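Local coordinates for threonine--tRNA ligase catalytic subunit (Aeropyrum pernix, PDB 3A32), which probably catalyses the two-step, ATP-driven attachment of threonine to tRNA(Thr), as a zinc-binding class II synthetase that lacks an editing domain of its own, at residues M95-I100 and E104-P109; K370-A375 and N441-A446. One frame throughout, in Å; residues are numbered along the deposited sequence.

In the fold
The two contacts lie on opposite sides of the chain's centre, with centres about 45 Å apart, and share no helix or strand. Contact 1 belongs to the class II catalytic core. It joins neighbouring strands of a beta hairpin at the dimer interface; the side chain of P109, at one end of the contact, is about 10 Å from the zinc ion. Contact 2 lies in the anticodon-binding region, away from the zinc site, and joins a helix-to-strand turn to a helix far along the chain. Both are largely buried. Contact 1 combines backbone hydrogen bonds with aromatic and aliphatic packing. Contact 2 is much smaller and has side-chain packing alone, with a lysine at its margin.

Contact 1 of 2, residues M95-I100 and E104-P109; sequences MYLFDI and EFAVKP
L97 and A106 face each other as a non-hydrogen-bonded pair of an antiparallel beta hairpin, and F98 and F105 form the hydrogen-bonded pair beside them. F98 N donates to F105 O at 2.8 Å, and F105 N returns a bond to F98 O at 2.7 Å. Toward the open end, V107 N reaches Y96 O, and a water bridges Y96 N and V107 O.

On one face of the hairpin, F98 has its CG between the backbone N and the carbonyl carbon (chi1 61°). This lays the ring across the partner strand. F105 CB sits over one face of the F98 ring, offset toward its rim, in a CH-pi contact 3.8 Å from the ring centroid. V107 CG2 meets the edge of the same ring, 3.7 Å from F98 CE2. The F105 ring carries I100 CD1 over its centre, 3.6 Å from the centroid.

On the other face, A106 CB is touched by two side chains, L97 CD2 at 3.4 Å and M95 CE. A bend at chi3 (62°) turns the M95 methyl inward, while M95 CG packs on P109 CG at 3.8 Å. E104 OE2 lies beside L97 CD1. The E104 carboxylate is held elsewhere, by a salt bridge to R92 and a hydrogen bond to T79.

On the aromatic face, Y96 and F98 meet F98 and Y96 of the second subunit, their ring planes about 30° apart. Strand 76-78 pairs with the far side of strand 103-107, which makes the hairpin part of a three-stranded sheet. Helix 80-84 places F82 against M95, A106 and P109.

Contact 2 of 2, residues K370-A375 and N441-A446; sequences KGFRVA and NLAAVA
F372 and K370 meet A443 and A446 where a helix-to-strand turn packs on helix 435-457 in the anticodon-binding region. The turn ends helix 353-369 in a Schellman motif, with G371 at positive phi, and leads into strand 373-380.

F372 makes its contact with the far end of its ring. CG is anti to the carbonyl carbon (chi1 -66°), and with CB already pointing at the helix this carries the far end of the ring to the two alanines. CE2 lies 4.0 Å from A443 CB, which sits at the ring edge near its plane. CE1 and CZ both touch A446 CB, each at 3.5 Å. A443 and A446 are three residues apart, so their methyls project from neighbouring turns of one helix face.

F341 of strand 341-347 meets the F372 ring edge-to-face, and L367 of helix 353-369 and F334 of a loop also pack on it.

K370 runs along the margin of the contact. Its chain is extended until chi4 (-81°), where it bends and carries NZ to a salt bridge with E440 of helix 435-457. The aliphatic part rests on A443: K370 CD approaches A443 CB to 3.5 Å, a tight carbon pair.

Contact 1 of 2, residues M95-I100 and E104-P109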
loop_
_atom_site.group_PDB
_atom_site.type_symbol
_atom_site.label_atom_id
_atom_site.label_comp_id
_atom_site.label_asym_id
_atom_site.label_seq_id
_atom_site.Cartn_x
_atom_site.Cartn_y
_atom_site.Cartn_z
ATOM N N MET A 95 22.065 -12.602 1.526
ATOM C CA MET A 95 21.676 -11.228 1.861
ATOM C C MET A 95 22.434 -10.190 1.047
ATOM O O MET A 95 23.598 -10.398 0.721
ATOM C CB MET A 95 21.823 -10.949 3.370
ATOM C CG MET A 95 20.963 -11.847 4.268
ATOM S SD MET A 95 21.291 -11.667 6.064
ATOM C CE MET A 95 20.853 -9.967 6.289
ATOM N N TYR A 96 21.767 -9.082 0.711
ATOM C CA TYR A 96 22.437 -7.947 0.105
ATOM C C TYR A 96 22.961 -7.017 1.221
ATOM O O TYR A 96 22.179 -6.451 2.005
ATOM C CB TYR A 96 21.492 -7.210 -0.857
ATOM C CG TYR A 96 20.988 -8.088 -1.993
ATOM C CD1 TYR A 96 21.891 -8.769 -2.838
ATOM C CD2 TYR A 96 19.621 -8.196 -2.261
ATOM C CE1 TYR A 96 21.426 -9.548 -3.914
ATOM C CE2 TYR A 96 19.157 -8.946 -3.311
ATOM C CZ TYR A 96 20.055 -9.631 -4.132
ATOM O OH TYR A 96 19.576 -10.400 -5.180
ATOM N N LEU A 97 24.280 -6.903 1.313
ATOM C CA LEU A 97 24.901 -6.198 2.451
ATOM C C LEU A 97 25.579 -4.921 2.001
ATOM O O LEU A 97 26.109 -4.845 0.881
ATOM C CB LEU A 97 25.902 -7.075 3.181
ATOM C CG LEU A 97 25.276 -8.334 3.807
ATOM C CD1 LEU A 97 26.378 -9.173 4.469
ATOM C CD2 LEU A 97 24.204 -7.964 4.796
ATOM N N PHE A 98 25.562 -3.923 2.867
ATOM C CA PHE A 98 26.209 -2.664 2.534
ATOM C C PHE A 98 26.643 -1.962 3.824
ATOM O O PHE A 98 26.241 -2.325 4.942
ATOM C CB PHE A 98 25.311 -1.780 1.618
ATOM C CG PHE A 98 23.981 -1.392 2.242
ATOM C CD1 PHE A 98 23.847 -0.187 2.959
ATOM C CD2 PHE A 98 22.861 -2.220 2.108
ATOM C CE1 PHE A 98 22.607 0.210 3.568
ATOM C CE2 PHE A 98 21.596 -1.858 2.717
ATOM C CZ PHE A 98 21.478 -0.649 3.439
ATOM N N ASP A 99 27.492 -0.968 3.645
ATOM C CA ASP A 99 28.115 -0.247 4.715
ATOM C C ASP A 99 27.487 1.142 4.898
ATOM O O ASP A 99 27.201 1.795 3.903
ATOM C CB ASP A 99 29.575 -0.036 4.306
ATOM C CG ASP A 99 30.416 0.417 5.452
ATOM O OD1 ASP A 99 30.696 -0.490 6.291
ATOM O OD2 ASP A 99 30.754 1.647 5.519
ATOM N N ILE A 100 27.268 1.553 6.158
ATOM C CA ILE A 100 27.069 2.956 6.600
ATOM C C ILE A 100 27.912 2.905 7.900
ATOM O O ILE A 100 27.434 2.520 8.956
ATOM C CB ILE A 100 25.564 3.251 6.983
ATOM C CG1 ILE A 100 24.544 2.643 5.984
ATOM C CG2 ILE A 100 25.359 4.726 7.174
ATOM C CD1 ILE A 100 23.063 2.815 6.369
ATOM N N GLU A 104 27.708 -2.357 9.228
ATOM C CA GLU A 104 27.097 -3.263 8.264
ATOM C C GLU A 104 25.549 -3.273 8.342
ATOM O O GLU A 104 24.963 -3.440 9.440
ATOM C CB GLU A 104 27.595 -4.664 8.548
ATOM C CG GLU A 104 27.195 -5.623 7.420
ATOM C CD GLU A 104 27.684 -6.996 7.696
ATOM O OE1 GLU A 104 27.373 -7.515 8.780
ATOM O OE2 GLU A 104 28.403 -7.538 6.852
ATOM N N PHE A 105 24.920 -3.105 7.180
ATOM C CA PHE A 105 23.461 -3.073 7.020
ATOM C C PHE A 105 23.122 -4.058 5.952
ATOM O O PHE A 105 23.992 -4.420 5.158
ATOM C CB PHE A 105 22.997 -1.693 6.563
ATOM C CG PHE A 105 22.726 -0.727 7.705
ATOM C CD1 PHE A 105 21.429 -0.400 8.047
ATOM C CD2 PHE A 105 23.797 -0.188 8.466
ATOM C CE1 PHE A 105 21.149 0.519 9.113
ATOM C CE2 PHE A 105 23.557 0.694 9.539
ATOM C CZ PHE A 105 22.225 1.076 9.850
ATOM N N ALA A 106 21.863 -4.472 5.926
ATOM C CA ALA A 106 21.340 -5.379 4.948
ATOM C C ALA A 106 20.003 -4.841 4.434
ATOM O O ALA A 106 19.247 -4.209 5.180
ATOM C CB ALA A 106 21.106 -6.752 5.589
ATOM N N VAL A 107 19.711 -5.131 3.167
ATOM C CA VAL A 107 18.377 -5.045 2.651
ATOM C C VAL A 107 17.657 -6.255 3.251
ATOM O O VAL A 107 18.162 -7.408 3.202
ATOM C CB VAL A 107 18.389 -5.060 1.093
ATOM C CG1 VAL A 107 17.003 -4.840 0.530
ATOM C CG2 VAL A 107 19.360 -3.948 0.575
ATOM N N LYS A 108 16.519 -5.981 3.885
ATOM C CA LYS A 108 15.722 -6.968 4.597
ATOM C C LYS A 108 15.410 -8.171 3.698
ATOM O O LYS A 108 14.825 -8.000 2.605
ATOM C CB LYS A 108 14.417 -6.284 5.020
ATOM C CG LYS A 108 13.422 -7.100 5.766
ATOM C CD LYS A 108 12.205 -6.265 6.217
ATOM C CE LYS A 108 11.322 -5.820 5.050
ATOM N NZ LYS A 108 10.120 -5.126 5.624
ATOM N N PRO A 109 15.825 -9.385 4.127
ATOM C CA PRO A 109 15.385 -10.611 3.424
ATOM C C PRO A 109 14.135 -11.257 4.038
ATOM O O PRO A 109 13.488 -12.094 3.394
ATOM C CB PRO A 109 16.607 -11.546 3.574
ATOM C CG PRO A 109 17.237 -11.149 4.900
ATOM C CD PRO A 109 16.781 -9.708 5.218
HETATM O O HOH W 1 18.953 -9.064 1.425
#

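Contact 2 of 2, residues K370-A375 and N441-A446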
loop_
_atom_site.group_PDB
_atom_site.type_symbol
_atom_site.label_atom_id
_atom_site.label_comp_id
_atom_site.label_asym_id
_atom_site.label_seq_id
_atom_site.Cartn_x
_atom_site.Cartn_y
_atom_site.Cartn_z
ATOM N N LYS A 370 -17.065 6.521 -11.237
ATOM C CA LYS A 370 -17.304 5.530 -10.153
ATOM C C LYS A 370 -16.028 4.846 -9.617
ATOM O O LYS A 370 -16.067 4.088 -8.641
ATOM C CB LYS A 370 -18.376 4.531 -10.574
ATOM C CG LYS A 370 -19.772 5.203 -10.683
ATOM C CD LYS A 370 -20.871 4.215 -10.534
ATOM C CE LYS A 370 -22.210 4.851 -10.771
ATOM N NZ LYS A 370 -22.641 5.547 -9.544
ATOM N N GLY A 371 -14.886 5.126 -10.273
ATOM C CA GLY A 371 -13.610 4.624 -9.793
ATOM C C GLY A 371 -13.117 3.366 -10.509
ATOM O O GLY A 371 -12.214 2.689 -10.008
ATOM N N PHE A 372 -13.695 3.058 -11.677
ATOM C CA PHE A 372 -13.369 1.838 -12.423
ATOM C C PHE A 372 -12.227 2.051 -13.380
ATOM O O PHE A 372 -11.933 3.212 -13.783
ATOM C CB PHE A 372 -14.582 1.328 -13.223
ATOM C CG PHE A 372 -15.724 0.842 -12.357
ATOM C CD1 PHE A 372 -15.562 -0.293 -11.548
ATOM C CD2 PHE A 372 -16.950 1.489 -12.379
ATOM C CE1 PHE A 372 -16.598 -0.779 -10.766
ATOM C CE2 PHE A 372 -18.008 1.029 -11.586
ATOM C CZ PHE A 372 -17.804 -0.104 -10.758
ATOM N N ARG A 373 -11.609 0.939 -13.794
ATOM C CA ARG A 373 -10.575 0.985 -14.853
ATOM C C ARG A 373 -11.208 0.693 -16.235
ATOM O O ARG A 373 -11.732 -0.415 -16.478
ATOM C CB ARG A 373 -9.408 0.065 -14.513
ATOM C CG ARG A 373 -8.558 0.591 -13.284
ATOM C CD ARG A 373 -7.361 -0.263 -12.968
ATOM N NE ARG A 373 -7.697 -1.638 -12.628
ATOM C CZ ARG A 373 -8.065 -2.062 -11.414
ATOM N NH1 ARG A 373 -8.137 -1.196 -10.400
ATOM N NH2 ARG A 373 -8.333 -3.358 -11.203
ATOM N N VAL A 374 -11.142 1.695 -17.122
ATOM C CA VAL A 374 -11.926 1.731 -18.357
ATOM C C VAL A 374 -10.981 1.879 -19.590
ATOM O O VAL A 374 -9.981 2.619 -19.541
ATOM C CB VAL A 374 -13.018 2.883 -18.320
ATOM C CG1 VAL A 374 -13.980 2.814 -19.561
ATOM C CG2 VAL A 374 -13.848 2.799 -17.047
ATOM N N ALA A 375 -11.271 1.140 -20.662
ATOM C CA ALA A 375 -10.638 1.380 -21.949
ATOM C C ALA A 375 -11.735 1.472 -23.028
ATOM O O ALA A 375 -12.604 0.595 -23.103
ATOM C CB ALA A 375 -9.644 0.261 -22.259
ATOM N N ASN A 441 -26.418 0.749 -13.982
ATOM C CA ASN A 441 -26.643 -0.663 -14.237
ATOM C C ASN A 441 -25.346 -1.455 -14.463
ATOM O O ASN A 441 -25.256 -2.613 -14.037
ATOM C CB ASN A 441 -27.573 -0.825 -15.466
ATOM C CG ASN A 441 -28.996 -0.351 -15.185
ATOM O OD1 ASN A 441 -29.347 -0.096 -14.037
ATOM N ND2 ASN A 441 -29.820 -0.245 -16.230
ATOM N N LEU A 442 -24.374 -0.856 -15.158
ATOM C CA LEU A 442 -23.067 -1.476 -15.316
ATOM C C LEU A 442 -22.358 -1.509 -13.973
ATOM O O LEU A 442 -21.718 -2.531 -13.619
ATOM C CB LEU A 442 -22.216 -0.754 -16.369
ATOM C CG LEU A 442 -22.743 -0.950 -17.799
ATOM C CD1 LEU A 442 -22.150 -0.006 -18.740
ATOM C CD2 LEU A 442 -22.487 -2.373 -18.300
ATOM N N ALA A 443 -22.484 -0.424 -13.197
ATOM C CA ALA A 443 -21.888 -0.418 -11.848
ATOM C C ALA A 443 -22.509 -1.481 -10.951
ATOM O O ALA A 443 -21.790 -2.108 -10.151
ATOM C CB ALA A 443 -21.943 0.964 -11.198
ATOM N N ALA A 444 -23.818 -1.739 -11.112
ATOM C CA ALA A 444 -24.464 -2.863 -10.379
ATOM C C ALA A 444 -23.890 -4.246 -10.719
ATOM O O ALA A 444 -23.762 -5.103 -9.836
ATOM C CB ALA A 444 -26.033 -2.867 -10.613
ATOM N N VAL A 445 -23.611 -4.489 -11.998
ATOM C CA VAL A 445 -22.983 -5.731 -12.428
ATOM C C VAL A 445 -21.595 -5.856 -11.768
ATOM O O VAL A 445 -21.226 -6.938 -11.289
ATOM C CB VAL A 445 -22.855 -5.777 -13.969
ATOM C CG1 VAL A 445 -21.795 -6.770 -14.412
ATOM C CG2 VAL A 445 -24.235 -6.074 -14.648
ATOM N N ALA A 446 -20.850 -4.741 -11.718
ATOM C CA ALA A 446 -19.531 -4.686 -11.108
ATOM C C ALA A 446 -19.556 -4.960 -9.609
ATOM O O ALA A 446 -18.680 -5.632 -9.099
ATOM C CB ALA A 446 -18.864 -3.329 -11.378
#